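Local atomic coordinates of Iron(III) ABC transporter, periplasmic iron-compound-binding protein (Vibrio cholerae, PDB entry 5GGY), a protein that probably binds iron(III)-loaded hydroxamate siderophores such as desferal in the periplasm and delivers them to an ABC importer of the inner membrane. Residues Phe106-Asn111 with Pro199-Ile204; Val163-Ala168 with Gly218-Phe223; Thr171-Tyr176 with Lys207-Leu212; Ser251-Trp256 with Ile271-Leu276. All blocks are in the same frame, centred on the assembly; numbering follows the deposited sequence.

Contact 1: Phe106-Asn111 with Pro199-Ile204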
loop_
_atom_site.group_PDB
_atom_site.type_symbol
_atom_site.label_atom_id
_atom_site.label_comp_id
_atom_site.label_asym_id
_atom_site.label_seq_id
_atom_site.Cartn_x
_atom_site.Cartn_y
_atom_site.Cartn_z
ATOM N N PHE A 106 -14.384 3.059 10.901
ATOM C CA PHE A 106 -15.679 3.355 10.294
ATOM C C PHE A 106 -16.428 4.456 11.034
ATOM O O PHE A 106 -17.658 4.478 11.060
ATOM C CB PHE A 106 -16.531 2.085 10.220
ATOM C CG PHE A 106 -15.855 0.953 9.502
ATOM C CD1 PHE A 106 -15.868 0.893 8.118
ATOM C CD2 PHE A 106 -15.194 -0.044 10.205
ATOM C CE1 PHE A 106 -15.238 -0.142 7.451
ATOM C CE2 PHE A 106 -14.563 -1.077 9.540
ATOM C CZ PHE A 106 -14.582 -1.123 8.165
ATOM N N SER A 107 -15.678 5.375 11.633
ATOM C CA SER A 107 -16.286 6.546 12.241
ATOM C C SER A 107 -16.525 7.589 11.158
ATOM O O SER A 107 -16.060 7.438 10.028
ATOM C CB SER A 107 -15.407 7.112 13.359
ATOM O OG SER A 107 -14.727 8.279 12.932
ATOM N N GLU A 108 -17.257 8.636 11.516
ATOM C CA GLU A 108 -17.603 9.717 10.600
ATOM C C GLU A 108 -16.372 10.340 9.943
ATOM O O GLU A 108 -16.383 10.667 8.755
ATOM C CB GLU A 108 -18.404 10.791 11.345
ATOM C CG GLU A 108 -18.074 10.907 12.833
ATOM C CD GLU A 108 -18.777 9.860 13.686
ATOM O OE1 GLU A 108 -19.813 9.326 13.235
ATOM O OE2 GLU A 108 -18.282 9.560 14.795
ATOM N N GLN A 109 -15.306 10.479 10.722
ATOM C CA GLN A 109 -14.101 11.158 10.263
ATOM C C GLN A 109 -12.997 10.191 9.848
ATOM O O GLN A 109 -11.932 10.615 9.409
ATOM C CB GLN A 109 -13.593 12.101 11.356
ATOM C CG GLN A 109 -13.484 11.461 12.728
ATOM C CD GLN A 109 -13.407 12.484 13.837
ATOM O OE1 GLN A 109 -14.426 12.862 14.419
ATOM N NE2 GLN A 109 -12.199 12.949 14.132
ATOM N N ASP A 110 -13.253 8.894 9.989
ATOM C CA ASP A 110 -12.294 7.884 9.552
ATOM C C ASP A 110 -12.391 7.617 8.055
ATOM O O ASP A 110 -13.481 7.569 7.489
ATOM C CB ASP A 110 -12.499 6.565 10.304
ATOM C CG ASP A 110 -11.964 6.609 11.718
ATOM O OD1 ASP A 110 -12.496 5.872 12.574
ATOM O OD2 ASP A 110 -11.014 7.381 11.977
ATOM N N ASN A 111 -11.240 7.449 7.415
ATOM C CA ASN A 111 -11.206 6.855 6.090
ATOM C C ASN A 111 -11.012 5.359 6.263
ATOM O O ASN A 111 -9.899 4.891 6.479
ATOM C CB ASN A 111 -10.104 7.458 5.223
ATOM C CG ASN A 111 -10.198 7.007 3.781
ATOM O OD1 ASN A 111 -9.582 6.018 3.387
ATOM N ND2 ASN A 111 -10.993 7.719 2.990
ATOM N N PRO A 199 -18.940 11.844 3.554
ATOM C CA PRO A 199 -18.508 10.847 4.540
ATOM C C PRO A 199 -19.530 10.637 5.656
ATOM O O PRO A 199 -20.134 11.594 6.140
ATOM C CB PRO A 199 -17.209 11.438 5.094
ATOM C CG PRO A 199 -17.302 12.901 4.815
ATOM C CD PRO A 199 -18.044 13.013 3.522
ATOM N N LYS A 200 -19.723 9.381 6.045
ATOM C CA LYS A 200 -20.686 9.022 7.077
ATOM C C LYS A 200 -20.097 7.960 7.994
ATOM O O LYS A 200 -19.000 7.457 7.747
ATOM C CB LYS A 200 -21.988 8.513 6.445
ATOM C CG LYS A 200 -22.761 9.557 5.657
ATOM C CD LYS A 200 -23.858 10.184 6.499
ATOM C CE LYS A 200 -24.061 11.647 6.138
ATOM N NZ LYS A 200 -25.225 12.221 6.856
ATOM N N GLU A 201 -20.820 7.629 9.057
ATOM C CA GLU A 201 -20.434 6.509 9.899
ATOM C C GLU A 201 -20.661 5.218 9.120
ATOM O O GLU A 201 -21.647 5.101 8.385
ATOM C CB GLU A 201 -21.225 6.497 11.206
ATOM C CG GLU A 201 -20.727 5.465 12.213
ATOM C CD GLU A 201 -21.613 5.365 13.442
ATOM O OE1 GLU A 201 -22.697 5.987 13.451
ATOM O OE2 GLU A 201 -21.226 4.660 14.399
ATOM N N TRP A 202 -19.731 4.272 9.266
ATOM C CA TRP A 202 -19.741 2.998 8.537
ATOM C C TRP A 202 -19.604 3.173 7.025
ATOM O O TRP A 202 -19.668 2.197 6.274
ATOM C CB TRP A 202 -21.013 2.200 8.845
ATOM C CG TRP A 202 -21.165 1.853 10.288
ATOM C CD1 TRP A 202 -22.057 2.387 11.169
ATOM C CD2 TRP A 202 -20.394 0.898 11.023
ATOM N NE1 TRP A 202 -21.893 1.819 12.410
ATOM C CE2 TRP A 202 -20.878 0.901 12.346
ATOM C CE3 TRP A 202 -19.345 0.036 10.690
ATOM C CZ2 TRP A 202 -20.345 0.078 13.337
ATOM C CZ3 TRP A 202 -18.818 -0.779 11.674
ATOM C CH2 TRP A 202 -19.318 -0.752 12.980
ATOM N N GLY A 203 -19.407 4.412 6.584
ATOM C CA GLY A 203 -19.286 4.712 5.170
ATOM C C GLY A 203 -20.578 4.465 4.411
ATOM O O GLY A 203 -20.548 4.058 3.250
ATOM N N ILE A 204 -21.715 4.706 5.061
ATOM C CA ILE A 204 -23.014 4.482 4.433
ATOM C C ILE A 204 -24.011 5.605 4.710
ATOM O O ILE A 204 -24.024 6.195 5.782
ATOM C CB ILE A 204 -23.648 3.146 4.889
ATOM C CG1 ILE A 204 -23.717 3.074 6.407
ATOM C CG2 ILE A 204 -22.885 1.966 4.326
ATOM C CD1 ILE A 204 -24.522 1.917 6.932
#
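Trp-202 sets its indole beside Phe-106, CE3 of the six-membered ring meeting Phe-106 CB at 3.5 Å. The two aromatic planes are 21° apart but offset, with centroids 5.6 Å apart, so little of one ring lies over the other and they are not stacked face to face. Beside them the backbones are tied by one nearly straight hydrogen bond, Trp-202 N to Phe-106 O at 2.7 Å, the donor tilted 30° from the carbonyl plane. The extended chain of Glu-201 passes the same carbonyl, its CG 3.4 Å from Phe-106 O. Further along, Glu-108 and Glu-201 run side by side, OE1 to OE1 4.4 Å, like charges that would probably disfavour each other, though poorly ordered Glu-108 is uncertain in position. Behind this layer, Ser-107 OG accepts from Gln-109 N at 3.2 Å, an ST turn that shapes the loop leading to the N-cap Asn-111 of helix 112-126. Asn-179 ND2 links the two segments from outside through Lys-200 O and Asp-110 O. This surface loop-to-loop packing bridges the connection after strand 100-102 of the three-stranded parallel sheet and the one entering strand 204-208 of the mixed sheet, consistent with the two lobes of a periplasmic binding protein.

Contact 2: Val163-Ala168 with Gly218-Phe223; sequences VTLRFA and GYVLYF
Phe-223 packs its CB over one face of the Arg-166 guanidinium, NH2 to CB 3.4 Å. An extended Arg-166 chain from CG to NE carries the group there, and water 1 sits at its edge in plane, linking NH2 to Phe-223 O. NE and NH1 are hydrogen-bonded to Tyr-176 OH and Ser-257 OG. Water 2 joins Phe-167 N to the same Phe-223 O. On the face with Leu-165 and Val-163, Tyr-222 holds CG between its backbone N and carbonyl carbon (chi1 62°), which presents a ring face to Phe-167; CE2 of Phe-167 comes within 3.7 Å of Tyr-222 CG in a T-shaped pair with planes at 66°. Leu-165, with CG placed likewise (chi1 61°), sends CD1 to Val-220 CG1 at 3.6 Å and CD2 to Tyr-222 CB. Val-163 CG1 and Val-220 CG2 lie alongside, 3.5 Å apart. Four backbone bonds, among them Leu-221 N to Val-163 O at 3.1 Å, join the parallel strands. The chemistry implies a buried apolar strand pair whose C-terminal end admits two bridging waters and the arginine's hydroxyl partners.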
loop_
_atom_site.group_PDB
_atom_site.type_symbol
_atom_site.label_atom_id
_atom_site.label_comp_id
_atom_site.label_asym_id
_atom_site.label_seq_id
_atom_site.Cartn_x
_atom_site.Cartn_y
_atom_site.Cartn_z
ATOM N N VAL A 163 -21.783 2.919 -8.774
ATOM C CA VAL A 163 -22.283 3.157 -7.430
ATOM C C VAL A 163 -22.485 1.816 -6.723
ATOM O O VAL A 163 -22.990 0.856 -7.309
ATOM C CB VAL A 163 -23.600 3.974 -7.436
ATOM C CG1 VAL A 163 -24.667 3.285 -8.266
ATOM C CG2 VAL A 163 -24.089 4.221 -6.018
ATOM N N THR A 164 -22.058 1.747 -5.468
ATOM C CA THR A 164 -22.161 0.519 -4.684
ATOM C C THR A 164 -23.126 0.688 -3.515
ATOM O O THR A 164 -23.183 1.752 -2.900
ATOM C CB THR A 164 -20.794 0.088 -4.145
ATOM O OG1 THR A 164 -20.981 -0.794 -3.033
ATOM C CG2 THR A 164 -19.997 1.306 -3.695
ATOM N N LEU A 165 -23.871 -0.369 -3.202
ATOM C CA LEU A 165 -24.827 -0.304 -2.104
ATOM C C LEU A 165 -25.234 -1.671 -1.570
ATOM O O LEU A 165 -24.953 -2.703 -2.167
ATOM C CB LEU A 165 -26.084 0.489 -2.525
ATOM C CG LEU A 165 -27.046 0.135 -3.672
ATOM C CD1 LEU A 165 -26.347 0.059 -5.025
ATOM C CD2 LEU A 165 -27.859 -1.133 -3.414
ATOM N N ARG A 166 -25.890 -1.648 -0.416
ATOM C CA ARG A 166 -26.622 -2.794 0.103
ATOM C C ARG A 166 -28.078 -2.380 0.291
ATOM O O ARG A 166 -28.377 -1.199 0.470
ATOM C CB ARG A 166 -26.038 -3.289 1.430
ATOM C CG ARG A 166 -24.647 -3.897 1.335
ATOM C CD ARG A 166 -24.218 -4.461 2.683
ATOM N NE ARG A 166 -22.806 -4.839 2.707
ATOM C CZ ARG A 166 -22.359 -6.074 2.505
ATOM N NH1 ARG A 166 -21.057 -6.327 2.546
ATOM N NH2 ARG A 166 -23.215 -7.059 2.268
ATOM N N PHE A 167 -28.983 -3.349 0.248
ATOM C CA PHE A 167 -30.396 -3.072 0.459
ATOM C C PHE A 167 -30.753 -3.062 1.940
ATOM O O PHE A 167 -30.512 -4.033 2.647
ATOM C CB PHE A 167 -31.265 -4.103 -0.266
ATOM C CG PHE A 167 -31.352 -3.896 -1.749
ATOM C CD1 PHE A 167 -32.180 -2.923 -2.285
ATOM C CD2 PHE A 167 -30.608 -4.675 -2.611
ATOM C CE1 PHE A 167 -32.255 -2.735 -3.656
ATOM C CE2 PHE A 167 -30.681 -4.488 -3.978
ATOM C CZ PHE A 167 -31.506 -3.518 -4.499
ATOM N N ALA A 168 -31.323 -1.957 2.408
ATOM C CA ALA A 168 -31.862 -1.893 3.763
ATOM C C ALA A 168 -33.163 -2.678 3.789
ATOM O O ALA A 168 -33.456 -3.420 4.723
ATOM C CB ALA A 168 -32.089 -0.462 4.186
ATOM N N GLY A 218 -24.228 4.654 -16.208
ATOM C CA GLY A 218 -23.555 3.393 -15.972
ATOM C C GLY A 218 -24.183 2.410 -15.003
ATOM O O GLY A 218 -25.364 2.083 -15.099
ATOM N N TYR A 219 -23.377 1.957 -14.049
ATOM C CA TYR A 219 -23.619 0.678 -13.391
ATOM C C TYR A 219 -23.953 0.754 -11.901
ATOM O O TYR A 219 -23.500 1.644 -11.181
ATOM C CB TYR A 219 -22.396 -0.225 -13.595
ATOM C CG TYR A 219 -22.097 -0.513 -15.053
ATOM C CD1 TYR A 219 -22.420 -1.739 -15.618
ATOM C CD2 TYR A 219 -21.497 0.444 -15.865
ATOM C CE1 TYR A 219 -22.156 -2.006 -16.951
ATOM C CE2 TYR A 219 -21.231 0.187 -17.200
ATOM C CZ TYR A 219 -21.561 -1.039 -17.736
ATOM O OH TYR A 219 -21.296 -1.299 -19.062
ATOM N N VAL A 220 -24.752 -0.214 -11.460
ATOM C CA VAL A 220 -25.155 -0.340 -10.065
ATOM C C VAL A 220 -24.822 -1.729 -9.533
ATOM O O VAL A 220 -25.262 -2.738 -10.081
ATOM C CB VAL A 220 -26.664 -0.075 -9.890
ATOM C CG1 VAL A 220 -27.135 -0.523 -8.514
ATOM C CG2 VAL A 220 -26.971 1.392 -10.124
ATOM N N LEU A 221 -24.035 -1.774 -8.464
ATOM C CA LEU A 221 -23.650 -3.040 -7.845
ATOM C C LEU A 221 -24.188 -3.138 -6.421
ATOM O O LEU A 221 -24.027 -2.209 -5.629
ATOM C CB LEU A 221 -22.125 -3.194 -7.842
ATOM C CG LEU A 221 -21.423 -3.252 -9.201
ATOM C CD1 LEU A 221 -19.915 -3.332 -9.026
ATOM C CD2 LEU A 221 -21.931 -4.430 -10.013
ATOM N N TYR A 222 -24.828 -4.260 -6.097
ATOM C CA TYR A 222 -25.322 -4.476 -4.741
ATOM C C TYR A 222 -24.772 -5.771 -4.145
ATOM O O TYR A 222 -24.722 -6.804 -4.812
ATOM C CB TYR A 222 -26.857 -4.476 -4.707
ATOM C CG TYR A 222 -27.525 -5.566 -5.519
ATOM C CD1 TYR A 222 -27.877 -6.778 -4.936
ATOM C CD2 TYR A 222 -27.823 -5.375 -6.863
ATOM C CE1 TYR A 222 -28.493 -7.771 -5.672
ATOM C CE2 TYR A 222 -28.440 -6.364 -7.607
ATOM C CZ TYR A 222 -28.772 -7.560 -7.007
ATOM O OH TYR A 222 -29.385 -8.547 -7.743
ATOM N N PHE A 223 -24.365 -5.701 -2.881
ATOM C CA PHE A 223 -23.702 -6.821 -2.220
ATOM C C PHE A 223 -24.674 -7.866 -1.686
ATOM O O PHE A 223 -25.687 -7.538 -1.070
ATOM C CB PHE A 223 -22.824 -6.318 -1.068
ATOM C CG PHE A 223 -21.646 -5.499 -1.509
ATOM C CD1 PHE A 223 -20.595 -6.087 -2.185
ATOM C CD2 PHE A 223 -21.581 -4.147 -1.227
ATOM C CE1 PHE A 223 -19.509 -5.341 -2.586
ATOM C CE2 PHE A 223 -20.498 -3.397 -1.621
ATOM C CZ PHE A 223 -19.459 -3.991 -2.304
HETATM O O HOH W 1 -26.232 -7.419 2.053
HETATM O O HOH W 2 -27.993 -5.778 -0.372
#

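Contact 3: Thr171-Tyr176 with Lys207-Leu212; sequences TSVFLY and KRLSEL
Leu-175, with CG anti to its carbonyl carbon (chi1 -68°), crosses Lys-207 at about a right angle, and CD1 of Leu-175 rests on Lys-207 CG at 3.6 Å. The other branch, CD2, slides past Leu-212 CD2 in the opposite sense at 4.0 Å. Leu-209 swings CG anti to the backbone N (chi1 179°), which lets its CD1 reach Val-173 CG2, 4.1 Å away. The backbones are held more tightly: Val-173 and Lys-207 form an antiparallel hydrogen-bonded pair, with Val-173 N to Lys-207 O and Lys-207 N to Val-173 O both 2.6 Å. One residue earlier on the first strand, Ser-172 faces Arg-208 in a non-hydrogen-bonded pair, its hydroxyl bonded to Gln-206 NE2. Leu-209 N then reaches Thr-171 O at 2.8 Å from above the carbonyl plane, as the strand gives way to 3-10 segment 209-212. Chemically, polar backbone bonds close the strand pair while leucine and valine branches pack on one side of it, toward Leu-165 and Phe-167, which also meet Val-173.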
loop_
_atom_site.group_PDB
_atom_site.type_symbol
_atom_site.label_atom_id
_atom_site.label_comp_id
_atom_site.label_asym_id
_atom_site.label_seq_id
_atom_site.Cartn_x
_atom_site.Cartn_y
_atom_site.Cartn_z
ATOM N N THR A 171 -37.273 -1.103 -0.468
ATOM C CA THR A 171 -37.481 0.280 -0.883
ATOM C C THR A 171 -36.455 1.259 -0.315
ATOM O O THR A 171 -36.518 2.448 -0.590
ATOM C CB THR A 171 -38.900 0.762 -0.515
ATOM O OG1 THR A 171 -39.157 0.532 0.874
ATOM C CG2 THR A 171 -39.937 0.031 -1.351
ATOM N N SER A 172 -35.506 0.756 0.464
ATOM C CA SER A 172 -34.468 1.603 1.045
ATOM C C SER A 172 -33.087 1.053 0.717
ATOM O O SER A 172 -32.912 -0.147 0.570
ATOM C CB SER A 172 -34.635 1.718 2.561
ATOM O OG SER A 172 -33.982 2.867 3.063
ATOM N N VAL A 173 -32.105 1.938 0.604
ATOM C CA VAL A 173 -30.767 1.555 0.158
ATOM C C VAL A 173 -29.657 2.220 0.978
ATOM O O VAL A 173 -29.772 3.376 1.367
ATOM C CB VAL A 173 -30.591 1.889 -1.349
ATOM C CG1 VAL A 173 -29.212 2.447 -1.645
ATOM C CG2 VAL A 173 -30.885 0.665 -2.199
ATOM N N PHE A 174 -28.595 1.466 1.251
ATOM C CA PHE A 174 -27.399 1.997 1.899
ATOM C C PHE A 174 -26.306 2.292 0.884
ATOM O O PHE A 174 -25.545 1.407 0.516
ATOM C CB PHE A 174 -26.858 1.022 2.949
ATOM C CG PHE A 174 -27.698 0.931 4.190
ATOM C CD1 PHE A 174 -27.972 2.059 4.945
ATOM C CD2 PHE A 174 -28.190 -0.289 4.615
ATOM C CE1 PHE A 174 -28.738 1.974 6.091
ATOM C CE2 PHE A 174 -28.953 -0.381 5.761
ATOM C CZ PHE A 174 -29.230 0.749 6.500
ATOM N N LEU A 175 -26.235 3.537 0.432
ATOM C CA LEU A 175 -25.189 3.951 -0.500
ATOM C C LEU A 175 -23.852 4.087 0.211
ATOM O O LEU A 175 -23.766 4.702 1.272
ATOM C CB LEU A 175 -25.547 5.277 -1.177
ATOM C CG LEU A 175 -26.718 5.274 -2.159
ATOM C CD1 LEU A 175 -26.919 6.663 -2.744
ATOM C CD2 LEU A 175 -26.484 4.258 -3.262
ATOM N N TYR A 176 -22.806 3.518 -0.378
ATOM C CA TYR A 176 -21.476 3.606 0.219
ATOM C C TYR A 176 -20.810 4.934 -0.120
ATOM O O TYR A 176 -20.729 5.324 -1.283
ATOM C CB TYR A 176 -20.609 2.422 -0.219
ATOM C CG TYR A 176 -20.981 1.163 0.524
ATOM C CD1 TYR A 176 -20.495 0.922 1.804
ATOM C CD2 TYR A 176 -21.850 0.236 -0.033
ATOM C CE1 TYR A 176 -20.846 -0.216 2.496
ATOM C CE2 TYR A 176 -22.207 -0.906 0.653
ATOM C CZ TYR A 176 -21.704 -1.126 1.915
ATOM O OH TYR A 176 -22.057 -2.261 2.604
ATOM N N LYS A 207 -30.799 5.799 1.586
ATOM C CA LYS A 207 -31.589 6.472 0.563
ATOM C C LYS A 207 -32.834 5.676 0.191
ATOM O O LYS A 207 -32.852 4.450 0.299
ATOM C CB LYS A 207 -30.749 6.710 -0.693
ATOM C CG LYS A 207 -29.592 7.672 -0.509
ATOM C CD LYS A 207 -30.089 9.060 -0.150
ATOM C CE LYS A 207 -28.944 10.056 -0.070
ATOM N NZ LYS A 207 -29.424 11.400 0.361
ATOM N N ARG A 208 -33.871 6.385 -0.243
ATOM C CA ARG A 208 -35.026 5.747 -0.860
ATOM C C ARG A 208 -34.567 5.080 -2.150
ATOM O O ARG A 208 -33.664 5.584 -2.819
ATOM C CB ARG A 208 -36.132 6.765 -1.145
ATOM C CG ARG A 208 -36.563 7.592 0.057
ATOM C CD ARG A 208 -37.613 8.620 -0.343
ATOM N NE ARG A 208 -37.158 9.463 -1.444
ATOM C CZ ARG A 208 -36.588 10.654 -1.291
ATOM N NH1 ARG A 208 -36.405 11.154 -0.076
ATOM N NH2 ARG A 208 -36.204 11.348 -2.353
ATOM N N LEU A 209 -35.175 3.949 -2.498
ATOM C CA LEU A 209 -34.774 3.224 -3.700
ATOM C C LEU A 209 -34.973 4.070 -4.953
ATOM O O LEU A 209 -34.187 3.989 -5.897
ATOM C CB LEU A 209 -35.550 1.912 -3.828
ATOM C CG LEU A 209 -35.227 1.066 -5.062
ATOM C CD1 LEU A 209 -33.759 0.651 -5.066
ATOM C CD2 LEU A 209 -36.138 -0.153 -5.161
ATOM N N SER A 210 -36.018 4.891 -4.948
ATOM C CA SER A 210 -36.336 5.751 -6.084
ATOM C C SER A 210 -35.225 6.751 -6.409
ATOM O O SER A 210 -35.152 7.262 -7.527
ATOM C CB SER A 210 -37.641 6.502 -5.820
ATOM O OG SER A 210 -37.542 7.283 -4.640
ATOM N N GLU A 211 -34.361 7.028 -5.435
ATOM C CA GLU A 211 -33.259 7.967 -5.634
ATOM C C GLU A 211 -32.239 7.443 -6.637
ATOM O O GLU A 211 -31.460 8.214 -7.193
ATOM C CB GLU A 211 -32.559 8.278 -4.309
ATOM C CG GLU A 211 -33.288 9.288 -3.436
ATOM C CD GLU A 211 -33.304 10.684 -4.037
ATOM O OE1 GLU A 211 -32.422 10.996 -4.867
ATOM O OE2 GLU A 211 -34.201 11.475 -3.675
ATOM N N LEU A 212 -32.248 6.133 -6.866
ATOM C CA LEU A 212 -31.323 5.522 -7.815
ATOM C C LEU A 212 -31.690 5.850 -9.260
ATOM O O LEU A 212 -30.958 5.504 -10.186
ATOM C CB LEU A 212 -31.275 4.004 -7.623
ATOM C CG LEU A 212 -30.672 3.500 -6.311
ATOM C CD1 LEU A 212 -30.410 2.007 -6.396
ATOM C CD2 LEU A 212 -29.396 4.254 -5.983
#

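Contact 4: Ser251-Trp256 with Ile271-Leu276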
loop_
_atom_site.group_PDB
_atom_site.type_symbol
_atom_site.label_atom_id
_atom_site.label_comp_id
_atom_site.label_asym_id
_atom_site.label_seq_id
_atom_site.Cartn_x
_atom_site.Cartn_y
_atom_site.Cartn_z
ATOM N N SER A 251 -25.383 -8.305 -9.099
ATOM C CA SER A 251 -25.171 -8.629 -7.696
ATOM C C SER A 251 -23.707 -8.972 -7.449
ATOM O O SER A 251 -23.032 -9.516 -8.322
ATOM C CB SER A 251 -26.070 -9.792 -7.267
ATOM O OG SER A 251 -25.729 -10.983 -7.953
ATOM N N VAL A 252 -23.218 -8.647 -6.258
ATOM C CA VAL A 252 -21.843 -8.961 -5.895
ATOM C C VAL A 252 -21.813 -10.010 -4.789
ATOM O O VAL A 252 -22.490 -9.866 -3.770
ATOM C CB VAL A 252 -21.077 -7.703 -5.435
ATOM C CG1 VAL A 252 -19.618 -8.038 -5.170
ATOM C CG2 VAL A 252 -21.185 -6.600 -6.477
ATOM N N ARG A 253 -21.028 -11.064 -4.999
ATOM C CA ARG A 253 -20.919 -12.156 -4.037
ATOM C C ARG A 253 -20.456 -11.634 -2.679
ATOM O O ARG A 253 -19.705 -10.660 -2.616
ATOM C CB ARG A 253 -19.967 -13.238 -4.560
ATOM C CG ARG A 253 -18.548 -12.775 -4.830
ATOM C CD ARG A 253 -17.690 -13.936 -5.314
ATOM N NE ARG A 253 -16.347 -13.509 -5.694
ATOM C CZ ARG A 253 -15.315 -13.456 -4.860
ATOM N NH1 ARG A 253 -15.466 -13.806 -3.591
ATOM N NH2 ARG A 253 -14.131 -13.052 -5.299
ATOM N N PRO A 254 -20.913 -12.276 -1.589
ATOM C CA PRO A 254 -20.701 -11.809 -0.211
ATOM C C PRO A 254 -19.268 -11.397 0.127
ATOM O O PRO A 254 -18.378 -12.236 0.229
ATOM C CB PRO A 254 -21.118 -13.022 0.627
ATOM C CG PRO A 254 -22.154 -13.692 -0.197
ATOM C CD PRO A 254 -21.722 -13.510 -1.626
ATOM N N VAL A 255 -19.063 -10.092 0.278
ATOM C CA VAL A 255 -17.811 -9.548 0.791
ATOM C C VAL A 255 -18.124 -8.471 1.818
ATOM O O VAL A 255 -18.836 -7.513 1.525
ATOM C CB VAL A 255 -16.927 -8.947 -0.319
ATOM C CG1 VAL A 255 -15.679 -8.345 0.291
ATOM C CG2 VAL A 255 -16.555 -10.007 -1.347
ATOM N N TRP A 256 -17.593 -8.636 3.023
ATOM C CA TRP A 256 -17.892 -7.730 4.124
ATOM C C TRP A 256 -17.376 -6.322 3.841
ATOM O O TRP A 256 -16.174 -6.106 3.663
ATOM C CB TRP A 256 -17.298 -8.273 5.426
ATOM C CG TRP A 256 -17.813 -7.617 6.680
ATOM C CD1 TRP A 256 -17.063 -7.095 7.693
ATOM C CD2 TRP A 256 -19.184 -7.428 7.059
ATOM N NE1 TRP A 256 -17.879 -6.590 8.677
ATOM C CE2 TRP A 256 -19.185 -6.780 8.311
ATOM C CE3 TRP A 256 -20.409 -7.740 6.460
ATOM C CZ2 TRP A 256 -20.364 -6.441 8.976
ATOM C CZ3 TRP A 256 -21.577 -7.401 7.121
ATOM C CH2 TRP A 256 -21.547 -6.758 8.364
ATOM N N ILE A 271 -16.092 -7.242 -7.001
ATOM C CA ILE A 271 -16.646 -6.128 -7.762
ATOM C C ILE A 271 -16.235 -6.218 -9.230
ATOM O O ILE A 271 -17.067 -6.051 -10.122
ATOM C CB ILE A 271 -16.205 -4.772 -7.172
ATOM C CG1 ILE A 271 -16.989 -4.475 -5.889
ATOM C CG2 ILE A 271 -16.389 -3.652 -8.183
ATOM C CD1 ILE A 271 -16.551 -3.210 -5.175
ATOM N N THR A 272 -14.954 -6.490 -9.471
ATOM C CA THR A 272 -14.442 -6.675 -10.827
ATOM C C THR A 272 -15.188 -7.797 -11.536
ATOM O O THR A 272 -15.639 -7.634 -12.670
ATOM C CB THR A 272 -12.935 -6.996 -10.826
ATOM O OG1 THR A 272 -12.205 -5.867 -10.331
ATOM C CG2 THR A 272 -12.457 -7.326 -12.230
ATOM N N GLU A 273 -15.321 -8.927 -10.850
ATOM C CA GLU A 273 -16.037 -10.087 -11.371
ATOM C C GLU A 273 -17.472 -9.755 -11.779
ATOM O O GLU A 273 -17.917 -10.126 -12.865
ATOM C CB GLU A 273 -16.029 -11.205 -10.328
ATOM C CG GLU A 273 -17.039 -12.302 -10.572
ATOM C CD GLU A 273 -17.076 -13.299 -9.435
ATOM O OE1 GLU A 273 -16.067 -13.399 -8.705
ATOM O OE2 GLU A 273 -18.114 -13.971 -9.263
ATOM N N SER A 274 -18.189 -9.047 -10.915
ATOM C CA SER A 274 -19.568 -8.662 -11.211
ATOM C C SER A 274 -19.638 -7.594 -12.295
ATOM O O SER A 274 -20.643 -7.471 -12.991
ATOM C CB SER A 274 -20.273 -8.165 -9.944
ATOM O OG SER A 274 -20.844 -9.239 -9.227
ATOM N N LEU A 275 -18.563 -6.827 -12.431
ATOM C CA LEU A 275 -18.533 -5.726 -13.381
ATOM C C LEU A 275 -18.023 -6.181 -14.749
ATOM O O LEU A 275 -18.350 -5.580 -15.774
ATOM C CB LEU A 275 -17.669 -4.582 -12.845
ATOM C CG LEU A 275 -17.980 -3.196 -13.410
ATOM C CD1 LEU A 275 -19.436 -2.844 -13.157
ATOM C CD2 LEU A 275 -17.057 -2.162 -12.793
ATOM N N LEU A 276 -17.223 -7.244 -14.759
ATOM C CA LEU A 276 -16.779 -7.846 -16.012
ATOM C C LEU A 276 -17.948 -8.552 -16.684
ATOM O O LEU A 276 -18.068 -8.548 -17.908
ATOM C CB LEU A 276 -15.623 -8.819 -15.778
ATOM C CG LEU A 276 -14.253 -8.175 -15.552
ATOM C CD1 LEU A 276 -13.180 -9.234 -15.353
ATOM C CD2 LEU A 276 -13.897 -7.255 -16.711
HETATM O O HOH W 3 -18.940 -10.810 -7.483
#
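The Arg-253 guanidinium is met at its edge by the carboxylate of Glu-273, whose CD lies in the guanidinium plane; the two flat groups are turned 27° against each other. The salt bridge runs through a single arm, Arg-253 NE to Glu-273 OE1 at 3.0 Å with a fairly straight N-H (159°), and OE1 is approached from above the carboxylate plane. Both chains are extended and cross at about a right angle; Arg-253 starts with CG between its backbone N and carbonyl carbon (chi1 60°), which turns it toward the helix. Deeper in, Ser-274 OG points to Ser-251 O, but their 2.4 Å separation is too short to be trusted in detail. Ser-274 OG also takes a bond from water 3, which in turn accepts from Arg-253 N at 3.3 Å. Val-252 packs beside this polar link, CG2 3.8 Å from Ser-274 OG, and its CG1 faces Ile-271 CG1 at 4.5 Å. Asn-250 ND2 bonds Ser-274 O, a further link between strand and helix. Leu-221 of the neighbouring strand 219-223 also packs on Ile-271. Here C-terminal helix 262-276 covers strand 249-252 at the edge of the mixed sheet, the layered alpha/beta packing of a periplasmic binding protein lobe.

Contacts 2, 3 and 4 all belong to one mixed sheet. Strands 161-167 and 172-176 are neighbours in it, putting contacts 2 and 3 about 9 Å apart between centres, joined by a probable backbone hydrogen bond between Phe-174 N and Arg-166 O. On the other flank, strand 219-223 pairs with strand 249-252 of contact 4, whose centre lies about 10 Å from that of contact 2; Tyr-222 O probably accepts from Val-252 N. Contact 1 lies mostly in loops, but Ile-204 opens strand 204-208 and packs on Tyr-176 and Phe-174. Contacts 1 and 4, centres about 22 Å apart, flank the chain's centre. This apo structure holds no siderophore; relatives bind theirs in the cleft between the lobes.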